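Local coordinates for phosphatidylinositol transfer protein SFH5 (Saccharomyces cerevisiae, PDB 6W32) that binds heme b and transfers phosphatidylinositol between membranes, regulating phosphatidylinositol 4,5-bisphosphate homeostasis at the plasma membrane, at residues N125-W135 / Y259-Y268; Y178-K186 / E214-V224. One frame throughout, in Å; residues are numbered along the deposited sequence.

Contact 1: residues N125-W135 / Y259-Y268; sequences NGDANKKAVTW and YLKDCPYEGY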
loop_
_atom_site.group_PDB
_atom_site.type_symbol
_atom_site.label_atom_id
_atom_site.label_comp_id
_atom_site.label_asym_id
_atom_site.label_seq_id
_atom_site.Cartn_x
_atom_site.Cartn_y
_atom_site.Cartn_z
ATOM N N ASN A 125 3.785 -5.344 -18.744
ATOM C CA ASN A 125 2.882 -5.029 -19.834
ATOM C C ASN A 125 1.438 -5.244 -19.428
ATOM O O ASN A 125 0.639 -5.811 -20.175
ATOM C CB ASN A 125 3.223 -5.829 -21.087
ATOM C CG ASN A 125 3.276 -4.939 -22.313
ATOM O OD1 ASN A 125 2.244 -4.407 -22.759
ATOM N ND2 ASN A 125 4.487 -4.713 -22.831
ATOM N N GLY A 126 1.093 -4.799 -18.226
ATOM C CA GLY A 126 -0.250 -4.933 -17.716
ATOM C C GLY A 126 -1.018 -3.649 -17.888
ATOM O O GLY A 126 -0.455 -2.622 -18.235
ATOM N N ASP A 127 -2.319 -3.723 -17.626
ATOM C CA ASP A 127 -3.159 -2.548 -17.787
ATOM C C ASP A 127 -2.750 -1.467 -16.787
ATOM O O ASP A 127 -2.071 -1.742 -15.793
ATOM C CB ASP A 127 -4.631 -2.923 -17.610
ATOM C CG ASP A 127 -5.161 -3.858 -18.728
ATOM O OD1 ASP A 127 -4.972 -3.560 -19.930
ATOM O OD2 ASP A 127 -5.770 -4.892 -18.378
ATOM N N ALA A 128 -3.153 -0.220 -17.057
ATOM C CA ALA A 128 -2.692 0.886 -16.224
ATOM C C ALA A 128 -3.076 0.647 -14.780
ATOM O O ALA A 128 -4.229 0.327 -14.480
ATOM C CB ALA A 128 -3.279 2.213 -16.670
ATOM N N ASN A 129 -2.101 0.788 -13.888
ATOM C CA ASN A 129 -2.320 0.711 -12.454
ATOM C C ASN A 129 -2.863 -0.634 -12.055
ATOM O O ASN A 129 -3.503 -0.776 -11.001
ATOM C CB ASN A 129 -3.227 1.840 -11.978
ATOM C CG ASN A 129 -2.734 3.191 -12.450
ATOM O OD1 ASN A 129 -1.561 3.545 -12.238
ATOM N ND2 ASN A 129 -3.608 3.941 -13.133
ATOM N N LYS A 130 -2.610 -1.629 -12.895
ATOM C CA LYS A 130 -2.781 -3.019 -12.494
ATOM C C LYS A 130 -1.547 -3.842 -12.845
ATOM O O LYS A 130 -1.649 -5.059 -13.000
ATOM C CB LYS A 130 -4.037 -3.623 -13.125
ATOM C CG LYS A 130 -5.323 -2.857 -12.854
ATOM C CD LYS A 130 -6.477 -3.780 -13.001
ATOM C CE LYS A 130 -7.710 -3.038 -13.493
ATOM N NZ LYS A 130 -8.813 -3.978 -13.797
ATOM N N LYS A 131 -0.391 -3.190 -12.975
ATOM C CA LYS A 131 0.893 -3.846 -13.164
ATOM C C LYS A 131 1.543 -4.282 -11.850
ATOM O O LYS A 131 2.152 -5.350 -11.784
ATOM C CB LYS A 131 1.841 -2.913 -13.911
ATOM C CG LYS A 131 1.281 -2.331 -15.193
ATOM C CD LYS A 131 2.128 -1.128 -15.606
ATOM C CE LYS A 131 1.930 -0.793 -17.064
ATOM N NZ LYS A 131 2.901 0.223 -17.497
ATOM N N ALA A 132 1.449 -3.490 -10.795
ATOM C CA ALA A 132 1.917 -3.913 -9.478
ATOM C C ALA A 132 0.726 -4.403 -8.669
ATOM O O ALA A 132 -0.218 -3.644 -8.436
ATOM C CB ALA A 132 2.618 -2.769 -8.750
ATOM N N VAL A 133 0.765 -5.657 -8.240
ATOM C CA VAL A 133 -0.310 -6.274 -7.474
ATOM C C VAL A 133 0.291 -6.895 -6.228
ATOM O O VAL A 133 1.379 -7.485 -6.297
ATOM C CB VAL A 133 -1.040 -7.356 -8.314
ATOM C CG1 VAL A 133 -2.303 -7.825 -7.630
ATOM C CG2 VAL A 133 -1.394 -6.845 -9.692
ATOM N N THR A 134 -0.405 -6.794 -5.089
ATOM C CA THR A 134 -0.057 -7.663 -3.960
ATOM C C THR A 134 -1.223 -8.584 -3.651
ATOM O O THR A 134 -2.383 -8.263 -3.923
ATOM C CB THR A 134 0.340 -6.929 -2.659
ATOM O OG1 THR A 134 -0.826 -6.413 -2.006
ATOM C CG2 THR A 134 1.292 -5.825 -2.911
ATOM N N TRP A 135 -0.908 -9.724 -3.058
ATOM C CA TRP A 135 -1.895 -10.768 -2.882
ATOM C C TRP A 135 -1.799 -11.301 -1.463
ATOM O O TRP A 135 -0.719 -11.693 -1.022
ATOM C CB TRP A 135 -1.664 -11.920 -3.864
ATOM C CG TRP A 135 -1.532 -11.624 -5.344
ATOM C CD1 TRP A 135 -0.559 -10.884 -5.983
ATOM C CD2 TRP A 135 -2.373 -12.151 -6.371
ATOM N NE1 TRP A 135 -0.770 -10.918 -7.356
ATOM C CE2 TRP A 135 -1.879 -11.684 -7.609
ATOM C CE3 TRP A 135 -3.499 -12.973 -6.357
ATOM C CZ2 TRP A 135 -2.480 -12.010 -8.816
ATOM C CZ3 TRP A 135 -4.092 -13.300 -7.540
ATOM C CH2 TRP A 135 -3.586 -12.815 -8.769
ATOM N N TYR A 259 -10.320 -9.319 -15.007
ATOM C CA TYR A 259 -9.878 -8.019 -14.518
ATOM C C TYR A 259 -8.366 -7.849 -14.476
ATOM O O TYR A 259 -7.872 -6.749 -14.769
ATOM C CB TYR A 259 -10.450 -7.760 -13.138
ATOM C CG TYR A 259 -11.949 -7.920 -13.012
ATOM C CD1 TYR A 259 -12.832 -6.879 -13.319
ATOM C CD2 TYR A 259 -12.493 -9.104 -12.546
ATOM C CE1 TYR A 259 -14.223 -7.033 -13.142
ATOM C CE2 TYR A 259 -13.873 -9.260 -12.377
ATOM C CZ TYR A 259 -14.710 -8.228 -12.657
ATOM O OH TYR A 259 -16.042 -8.440 -12.478
ATOM N N LEU A 260 -7.595 -8.889 -14.126
ATOM C CA LEU A 260 -6.132 -8.834 -14.205
ATOM C C LEU A 260 -5.695 -9.667 -15.397
ATOM O O LEU A 260 -5.691 -10.901 -15.315
ATOM C CB LEU A 260 -5.454 -9.362 -12.944
ATOM C CG LEU A 260 -5.707 -8.718 -11.591
ATOM C CD1 LEU A 260 -4.793 -9.369 -10.594
ATOM C CD2 LEU A 260 -5.528 -7.227 -11.679
ATOM N N LYS A 261 -5.283 -9.004 -16.484
ATOM C CA LYS A 261 -5.111 -9.747 -17.726
ATOM C C LYS A 261 -4.064 -10.847 -17.575
ATOM O O LYS A 261 -4.315 -11.989 -17.978
ATOM C CB LYS A 261 -4.823 -8.799 -18.903
ATOM C CG LYS A 261 -3.474 -8.147 -19.054
ATOM C CD LYS A 261 -3.393 -7.381 -20.433
ATOM C CE LYS A 261 -4.750 -6.710 -20.808
ATOM N NZ LYS A 261 -5.069 -6.482 -22.293
ATOM N N ASP A 262 -2.945 -10.574 -16.894
ATOM C CA ASP A 262 -1.837 -11.530 -16.878
ATOM C C ASP A 262 -1.634 -12.269 -15.554
ATOM O O ASP A 262 -0.538 -12.758 -15.277
ATOM C CB ASP A 262 -0.553 -10.829 -17.285
ATOM C CG ASP A 262 -0.532 -10.545 -18.744
ATOM O OD1 ASP A 262 -1.329 -11.209 -19.440
ATOM O OD2 ASP A 262 0.237 -9.666 -19.191
ATOM N N CYS A 263 -2.677 -12.414 -14.756
ATOM C CA CYS A 263 -2.588 -13.234 -13.570
ATOM C C CYS A 263 -2.572 -14.710 -13.963
ATOM O O CYS A 263 -2.851 -15.059 -15.107
ATOM C CB CYS A 263 -3.747 -12.906 -12.645
ATOM S SG CYS A 263 -5.224 -13.682 -13.128
ATOM N N PRO A 264 -2.221 -15.621 -13.056
ATOM C CA PRO A 264 -2.025 -17.006 -13.497
ATOM C C PRO A 264 -3.325 -17.621 -14.009
ATOM O O PRO A 264 -4.411 -17.353 -13.487
ATOM C CB PRO A 264 -1.502 -17.709 -12.239
ATOM C CG PRO A 264 -1.940 -16.870 -11.112
ATOM C CD PRO A 264 -1.935 -15.473 -11.614
ATOM N N TYR A 265 -3.210 -18.435 -15.071
ATOM C CA TYR A 265 -4.367 -19.213 -15.520
ATOM C C TYR A 265 -4.914 -20.047 -14.379
ATOM O O TYR A 265 -6.104 -19.983 -14.059
ATOM C CB TYR A 265 -4.012 -20.128 -16.692
ATOM C CG TYR A 265 -5.217 -20.868 -17.293
ATOM C CD1 TYR A 265 -5.980 -20.278 -18.303
ATOM C CD2 TYR A 265 -5.587 -22.155 -16.863
ATOM C CE1 TYR A 265 -7.061 -20.925 -18.862
ATOM C CE2 TYR A 265 -6.682 -22.816 -17.423
ATOM C CZ TYR A 265 -7.410 -22.186 -18.426
ATOM O OH TYR A 265 -8.505 -22.788 -19.022
ATOM N N GLU A 266 -4.050 -20.800 -13.710
ATOM C CA GLU A 266 -4.526 -21.611 -12.599
ATOM C C GLU A 266 -5.102 -20.697 -11.522
ATOM O O GLU A 266 -4.502 -19.682 -11.168
ATOM C CB GLU A 266 -3.390 -22.457 -12.024
ATOM C CG GLU A 266 -3.802 -23.338 -10.855
ATOM C CD GLU A 266 -2.651 -24.162 -10.313
ATOM O OE1 GLU A 266 -2.869 -24.929 -9.352
ATOM O OE2 GLU A 266 -1.529 -24.043 -10.848
ATOM N N GLY A 267 -6.270 -21.067 -11.007
ATOM C CA GLY A 267 -6.957 -20.281 -9.999
ATOM C C GLY A 267 -7.560 -18.992 -10.532
ATOM O O GLY A 267 -8.768 -18.775 -10.439
ATOM N N TYR A 268 -6.776 -18.207 -11.187
ATOM C CA TYR A 268 -7.269 -16.910 -11.427
ATOM C C TYR A 268 -7.714 -16.675 -12.860
ATOM O O TYR A 268 -7.860 -15.559 -13.276
ATOM C CB TYR A 268 -6.278 -15.935 -10.853
ATOM C CG TYR A 268 -5.990 -16.269 -9.406
ATOM C CD1 TYR A 268 -6.945 -16.108 -8.456
ATOM C CD2 TYR A 268 -4.776 -16.755 -9.009
ATOM C CE1 TYR A 268 -6.704 -16.404 -7.150
ATOM C CE2 TYR A 268 -4.531 -17.052 -7.695
ATOM C CZ TYR A 268 -5.511 -16.866 -6.783
ATOM O OH TYR A 268 -5.324 -17.146 -5.479
#
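Trp135 and Tyr268 meet edge to face at the closely packed end of this contact. Trp135 presents the edge of its six-membered ring, and its CZ3 sits over the centre of the Tyr268 ring, 3.8 Å from Tyr268 CE2. The two planes are inclined at 55°. Cys263 CB sits at the indole edge, near its plane, 3.9 Å from Trp135 CH2. Pro264 closes in obliquely on the same indole. The two methyls of Leu260 meet different partners. Its CD1 is 3.9 Å from Trp135 CZ2 and also meets Val133 CG1 tip to tip. Its CD2 packs against Lys130 CD at 3.8 Å. Val133 has CG1 anti to its backbone N (chi1 -170°), which places that methyl over one face of the Trp135 indole as well. Past Leu260, the aliphatic chain of Lys130 runs on to the backbone of Tyr259. There Lys130 NZ gives a hydrogen bond to Tyr259 O at 3.1 Å, from outside the carbonyl plane. The same NZ is also hydrogen-bonded to Tyr220 OH, its stronger partner.

The other end is looser and faces solvent. Asp127 and exposed Lys261 cross at about a right angle. Their salt bridge is long, with Asp127 OD1 3.8 Å from Lys261 NZ.

The contact joins a beta-strand and its preceding turn to a late loop of the CRAL-TRIO domain. Type II turn 127-130 leads into strand 132-136, and type I turn 260-263 belongs to the later segment. Leu277 of helix 277-280 touches Trp135, Pro264 and Tyr268. Strand 132-136 lies in the sheet between strands 118-122 and 179-184.

Contact 2: residues Y178-K186 / E214-V224; sequences YMTQVHDYK and ELLYAKYFVNV. With HEM (protoporphyrin IX containing Fe), chain D.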
loop_
_atom_site.group_PDB
_atom_site.type_symbol
_atom_site.label_atom_id
_atom_site.label_comp_id
_atom_site.label_asym_id
_atom_site.label_seq_id
_atom_site.Cartn_x
_atom_site.Cartn_y
_atom_site.Cartn_z
ATOM N N TYR A 178 -0.170 3.686 -9.130
ATOM C CA TYR A 178 -1.085 3.144 -8.142
ATOM C C TYR A 178 -0.892 1.640 -8.133
ATOM O O TYR A 178 -0.270 1.074 -9.033
ATOM C CB TYR A 178 -2.555 3.445 -8.445
ATOM C CG TYR A 178 -3.027 4.874 -8.281
ATOM C CD1 TYR A 178 -2.704 5.839 -9.204
ATOM C CD2 TYR A 178 -3.868 5.230 -7.236
ATOM C CE1 TYR A 178 -3.174 7.127 -9.068
ATOM C CE2 TYR A 178 -4.334 6.515 -7.092
ATOM C CZ TYR A 178 -3.983 7.456 -8.005
ATOM O OH TYR A 178 -4.431 8.754 -7.880
ATOM N N MET A 179 -1.482 0.987 -7.139
ATOM C CA MET A 179 -1.302 -0.435 -6.890
ATOM C C MET A 179 -2.645 -1.148 -7.014
ATOM O O MET A 179 -3.709 -0.529 -6.950
ATOM C CB MET A 179 -0.726 -0.646 -5.491
ATOM C CG MET A 179 -0.212 -2.033 -5.116
ATOM S SD MET A 179 0.674 -1.872 -3.532
ATOM C CE MET A 179 -0.573 -0.873 -2.738
ATOM N N THR A 180 -2.598 -2.459 -7.193
ATOM C CA THR A 180 -3.797 -3.273 -7.130
ATOM C C THR A 180 -3.556 -4.382 -6.118
ATOM O O THR A 180 -2.405 -4.748 -5.853
ATOM C CB THR A 180 -4.161 -3.792 -8.522
ATOM O OG1 THR A 180 -4.512 -2.664 -9.344
ATOM C CG2 THR A 180 -5.321 -4.777 -8.480
ATOM N N GLN A 181 -4.631 -4.868 -5.496
ATOM C CA GLN A 181 -4.497 -5.805 -4.399
ATOM C C GLN A 181 -5.550 -6.880 -4.541
ATOM O O GLN A 181 -6.678 -6.578 -4.922
ATOM C CB GLN A 181 -4.631 -5.081 -3.048
ATOM C CG GLN A 181 -3.476 -4.124 -2.777
ATOM C CD GLN A 181 -3.700 -3.215 -1.585
ATOM O OE1 GLN A 181 -3.267 -2.057 -1.581
ATOM N NE2 GLN A 181 -4.369 -3.731 -0.568
ATOM N N VAL A 182 -5.189 -8.130 -4.272
ATOM C CA VAL A 182 -6.168 -9.207 -4.239
ATOM C C VAL A 182 -6.120 -9.870 -2.876
ATOM O O VAL A 182 -5.035 -10.148 -2.356
ATOM C CB VAL A 182 -5.946 -10.270 -5.343
ATOM C CG1 VAL A 182 -6.788 -11.540 -5.075
ATOM C CG2 VAL A 182 -6.326 -9.736 -6.656
ATOM N N HIS A 183 -7.295 -10.143 -2.319
ATOM C CA HIS A 183 -7.453 -11.100 -1.239
ATOM C C HIS A 183 -8.068 -12.368 -1.807
ATOM O O HIS A 183 -8.973 -12.307 -2.659
ATOM C CB HIS A 183 -8.342 -10.557 -0.126
ATOM C CG HIS A 183 -7.699 -9.470 0.669
ATOM N ND1 HIS A 183 -8.258 -8.953 1.817
ATOM C CD2 HIS A 183 -6.540 -8.795 0.474
ATOM C CE1 HIS A 183 -7.466 -8.012 2.299
ATOM N NE2 HIS A 183 -6.424 -7.886 1.495
ATOM N N ASP A 184 -7.462 -13.491 -1.452
ATOM C CA ASP A 184 -8.052 -14.776 -1.717
ATOM C C ASP A 184 -8.534 -15.263 -0.377
ATOM O O ASP A 184 -7.750 -15.501 0.541
ATOM C CB ASP A 184 -7.016 -15.739 -2.294
ATOM C CG ASP A 184 -7.599 -17.106 -2.599
ATOM O OD1 ASP A 184 -8.809 -17.304 -2.364
ATOM O OD2 ASP A 184 -6.845 -17.982 -3.074
ATOM N N TYR A 185 -9.842 -15.414 -0.279
ATOM C CA TYR A 185 -10.456 -15.997 0.890
ATOM C C TYR A 185 -10.919 -17.419 0.649
ATOM O O TYR A 185 -11.827 -17.891 1.353
ATOM C CB TYR A 185 -11.623 -15.121 1.316
ATOM C CG TYR A 185 -11.184 -13.757 1.767
ATOM C CD1 TYR A 185 -10.409 -13.614 2.902
ATOM C CD2 TYR A 185 -11.564 -12.615 1.086
ATOM C CE1 TYR A 185 -9.996 -12.379 3.334
ATOM C CE2 TYR A 185 -11.172 -11.375 1.522
ATOM C CZ TYR A 185 -10.385 -11.264 2.663
ATOM O OH TYR A 185 -9.953 -10.042 3.127
ATOM N N LYS A 186 -10.326 -18.122 -0.322
ATOM C CA LYS A 186 -10.781 -19.482 -0.571
ATOM C C LYS A 186 -10.597 -20.325 0.671
ATOM O O LYS A 186 -9.478 -20.710 1.014
ATOM C CB LYS A 186 -10.039 -20.147 -1.719
ATOM C CG LYS A 186 -10.511 -21.591 -1.875
ATOM C CD LYS A 186 -10.462 -22.113 -3.337
ATOM C CE LYS A 186 -11.651 -23.024 -3.632
ATOM N NZ LYS A 186 -12.058 -23.770 -2.394
ATOM N N GLU A 214 -4.486 7.525 -1.689
ATOM C CA GLU A 214 -4.184 7.759 -3.099
ATOM C C GLU A 214 -3.105 6.824 -3.626
ATOM O O GLU A 214 -2.306 7.206 -4.488
ATOM C CB GLU A 214 -3.789 9.200 -3.384
ATOM C CG GLU A 214 -4.976 10.169 -3.432
ATOM C CD GLU A 214 -6.065 9.805 -4.470
ATOM O OE1 GLU A 214 -5.701 9.522 -5.643
ATOM O OE2 GLU A 214 -7.281 9.830 -4.108
ATOM N N LEU A 215 -3.103 5.575 -3.139
ATOM C CA LEU A 215 -2.218 4.548 -3.677
ATOM C C LEU A 215 -2.933 3.300 -4.182
ATOM O O LEU A 215 -2.293 2.478 -4.840
ATOM C CB LEU A 215 -1.172 4.121 -2.628
ATOM C CG LEU A 215 -0.211 5.267 -2.336
ATOM C CD1 LEU A 215 0.417 5.120 -0.960
ATOM C CD2 LEU A 215 0.855 5.428 -3.431
ATOM N N LEU A 216 -4.216 3.122 -3.903
ATOM C CA LEU A 216 -4.940 1.950 -4.403
ATOM C C LEU A 216 -5.688 2.334 -5.662
ATOM O O LEU A 216 -6.326 3.390 -5.704
ATOM C CB LEU A 216 -5.932 1.436 -3.360
ATOM C CG LEU A 216 -6.578 0.087 -3.533
ATOM C CD1 LEU A 216 -5.569 -0.963 -3.365
ATOM C CD2 LEU A 216 -7.685 -0.116 -2.509
ATOM N N TYR A 217 -5.609 1.484 -6.691
ATOM C CA TYR A 217 -6.476 1.644 -7.872
ATOM C C TYR A 217 -7.681 0.726 -7.791
ATOM O O TYR A 217 -8.806 1.211 -7.807
ATOM C CB TYR A 217 -5.752 1.394 -9.203
ATOM C CG TYR A 217 -6.671 1.593 -10.398
ATOM C CD1 TYR A 217 -7.138 2.860 -10.750
ATOM C CD2 TYR A 217 -7.090 0.516 -11.167
ATOM C CE1 TYR A 217 -8.013 3.051 -11.841
ATOM C CE2 TYR A 217 -7.948 0.691 -12.239
ATOM C CZ TYR A 217 -8.404 1.960 -12.580
ATOM O OH TYR A 217 -9.258 2.106 -13.668
ATOM N N ALA A 218 -7.458 -0.584 -7.671
ATOM C CA ALA A 218 -8.519 -1.570 -7.537
ATOM C C ALA A 218 -8.112 -2.630 -6.540
ATOM O O ALA A 218 -6.939 -3.015 -6.484
ATOM C CB ALA A 218 -8.818 -2.269 -8.856
ATOM N N LYS A 219 -9.088 -3.127 -5.787
ATOM C CA LYS A 219 -8.891 -4.234 -4.862
ATOM C C LYS A 219 -9.961 -5.304 -5.113
ATOM O O LYS A 219 -11.163 -4.994 -5.180
ATOM C CB LYS A 219 -8.917 -3.722 -3.428
ATOM C CG LYS A 219 -8.561 -4.760 -2.375
ATOM C CD LYS A 219 -7.939 -4.091 -1.157
ATOM C CE LYS A 219 -7.227 -5.078 -0.239
ATOM N NZ LYS A 219 -6.753 -4.387 1.012
ATOM N N TYR A 220 -9.523 -6.561 -5.294
ATOM C CA TYR A 220 -10.415 -7.667 -5.620
ATOM C C TYR A 220 -10.433 -8.641 -4.459
ATOM O O TYR A 220 -9.385 -8.970 -3.900
ATOM C CB TYR A 220 -9.991 -8.403 -6.909
ATOM C CG TYR A 220 -9.913 -7.488 -8.092
ATOM C CD1 TYR A 220 -8.721 -6.864 -8.416
ATOM C CD2 TYR A 220 -11.047 -7.180 -8.847
ATOM C CE1 TYR A 220 -8.639 -5.977 -9.464
ATOM C CE2 TYR A 220 -10.971 -6.303 -9.925
ATOM C CZ TYR A 220 -9.741 -5.706 -10.207
ATOM O OH TYR A 220 -9.591 -4.826 -11.239
ATOM N N PHE A 221 -11.627 -9.117 -4.119
ATOM C CA PHE A 221 -11.843 -10.026 -3.003
ATOM C C PHE A 221 -12.440 -11.276 -3.612
ATOM O O PHE A 221 -13.641 -11.296 -3.881
ATOM C CB PHE A 221 -12.791 -9.417 -1.974
ATOM C CG PHE A 221 -12.313 -8.127 -1.412
ATOM C CD1 PHE A 221 -11.675 -8.091 -0.182
ATOM C CD2 PHE A 221 -12.491 -6.939 -2.109
ATOM C CE1 PHE A 221 -11.240 -6.893 0.373
ATOM C CE2 PHE A 221 -12.048 -5.736 -1.569
ATOM C CZ PHE A 221 -11.416 -5.717 -0.309
ATOM N N VAL A 222 -11.637 -12.316 -3.832
ATOM C CA VAL A 222 -12.095 -13.435 -4.650
ATOM C C VAL A 222 -12.303 -14.688 -3.804
ATOM O O VAL A 222 -11.739 -14.854 -2.729
ATOM C CB VAL A 222 -11.134 -13.712 -5.822
ATOM C CG1 VAL A 222 -10.727 -12.390 -6.459
ATOM C CG2 VAL A 222 -9.932 -14.489 -5.355
ATOM N N ASN A 223 -13.165 -15.563 -4.303
ATOM C CA ASN A 223 -13.489 -16.838 -3.688
ATOM C C ASN A 223 -14.210 -16.654 -2.361
ATOM O O ASN A 223 -13.931 -17.339 -1.380
ATOM C CB ASN A 223 -12.244 -17.695 -3.554
ATOM C CG ASN A 223 -11.845 -18.254 -4.874
ATOM O OD1 ASN A 223 -12.714 -18.657 -5.655
ATOM N ND2 ASN A 223 -10.567 -18.237 -5.180
ATOM N N VAL A 224 -15.207 -15.771 -2.382
ATOM C CA VAL A 224 -16.019 -15.312 -1.257
ATOM C C VAL A 224 -17.450 -15.797 -1.482
ATOM O O VAL A 224 -18.164 -15.232 -2.318
ATOM C CB VAL A 224 -15.993 -13.781 -1.142
ATOM C CG1 VAL A 224 -16.554 -13.309 0.194
ATOM C CG2 VAL A 224 -14.612 -13.236 -1.392
HETATM C CHA HEM D . -9.766 -6.130 4.884
HETATM C CHB HEM D . -8.300 -10.229 6.898
HETATM C CHC HEM D . -12.444 -12.328 5.557
HETATM C CHD HEM D . -13.703 -8.319 3.089
HETATM C C1A HEM D . -9.020 -7.075 5.537
HETATM C C2A HEM D . -7.758 -6.792 6.152
HETATM C C3A HEM D . -7.334 -7.920 6.758
HETATM C C4A HEM D . -8.342 -8.934 6.491
HETATM C CMA HEM D . -6.047 -8.219 7.564
HETATM C CAA HEM D . -7.203 -5.359 6.103
HETATM C CBA HEM D . -6.033 -5.069 5.193
HETATM C CGA HEM D . -5.583 -6.147 4.282
HETATM O O1A HEM D . -4.965 -7.081 4.884
HETATM O O2A HEM D . -5.138 -5.658 3.191
HETATM C C1B HEM D . -9.311 -11.134 6.765
HETATM C C2B HEM D . -9.306 -12.456 7.326
HETATM C C3B HEM D . -10.446 -13.051 6.967
HETATM C C4B HEM D . -11.220 -12.111 6.156
HETATM C CMB HEM D . -8.143 -13.016 8.172
HETATM C CAB HEM D . -10.876 -14.493 7.313
HETATM C CBB HEM D . -12.050 -14.758 7.856
HETATM C C1C HEM D . -13.172 -11.468 4.756
HETATM C C2C HEM D . -14.480 -11.692 4.100
HETATM C C3C HEM D . -14.817 -10.571 3.422
HETATM C C4C HEM D . -13.748 -9.601 3.610
HETATM C CMC HEM D . -15.325 -12.992 4.159
HETATM C CAC HEM D . -16.095 -10.348 2.566
HETATM C CBC HEM D . -16.044 -9.737 1.360
HETATM C C1D HEM D . -12.800 -7.332 3.375
HETATM C C2D HEM D . -12.873 -5.950 2.968
HETATM C C3D HEM D . -11.634 -5.287 3.575
HETATM C C4D HEM D . -10.952 -6.331 4.259
HETATM C CMD HEM D . -13.936 -5.250 2.116
HETATM C CAD HEM D . -11.107 -3.850 3.479
HETATM C CBD HEM D . -9.879 -3.893 2.562
HETATM C CGD HEM D . -9.399 -2.479 2.348
HETATM O O1D HEM D . -8.292 -2.304 1.739
HETATM O O2D HEM D . -9.989 -1.560 3.011
HETATM N NA HEM D . -9.362 -8.377 5.769
HETATM N NB HEM D . -10.486 -10.954 6.064
HETATM N NC HEM D . -12.816 -10.208 4.428
HETATM N ND HEM D . -11.646 -7.514 4.160
HETATM FE FE HEM D . -11.029 -9.300 5.013
#
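Strands 179-184 and 218-222 run parallel, 11° between their directions and 4.7 Å apart at closest approach, with a backbone ladder that includes Val222 N to His183 O at 2.9 Å. Gln181, His183, Lys219 and Phe221 share the heme-facing side. Tyr185, just past the first strand, supplies the proximal ligand: its OH is 2.3 Å from the heme iron. One face of its ring lies against the porphyrin. Phe221 CD1 meets its edge in plane, 3.7 Å from Tyr185 CE2. Phe221 also turns an edge toward the His183 face, in an offset edge-to-face pair with planes at 74°. The extended Lys219 chain carries NZ to both propionates, 2.7 Å from heme O1D and 3.0 Å from heme O2A. His183 NE2 adds a weak bond to O2A. This cluster probably balances the propionate charge. Val182 and Tyr220 pack together on the other face of the sheet. Just before the strands begin, Tyr178 OH donates to Glu214 OE1 at 2.7 Å, with ring and carboxylate planes nearly perpendicular. At the far end, Asp184 OD1 accepts from Lys186 N in an Asx turn. The pair belongs to a beta-alpha-beta unit completed by helix 195-211. Strands 132-136 and 247-250 flank it, and helix 151-166 covers Met179 and Gln181.

Overall arrangement
After the N-terminal helices and strand 118-122, the chain enters the turn and strand of 125-135. It continues through helix 151-166 to strand 179-184. Helix 195-211 then leads to strand 216-222, where contact 2 closes its loop. Only later, after strand 247-250, does segment 259-268 return to 125-135 and close contact 1. Contact 2 is therefore enclosed by contact 1, and the two do not cross. Strands 132-136 and 179-184 are neighbours in one mixed sheet, so both contacts share it. Tyr268 OH to Asp184 OD2 is a further tie between them. Together they join the heme-binding strands to the late loop of the CRAL-TRIO domain.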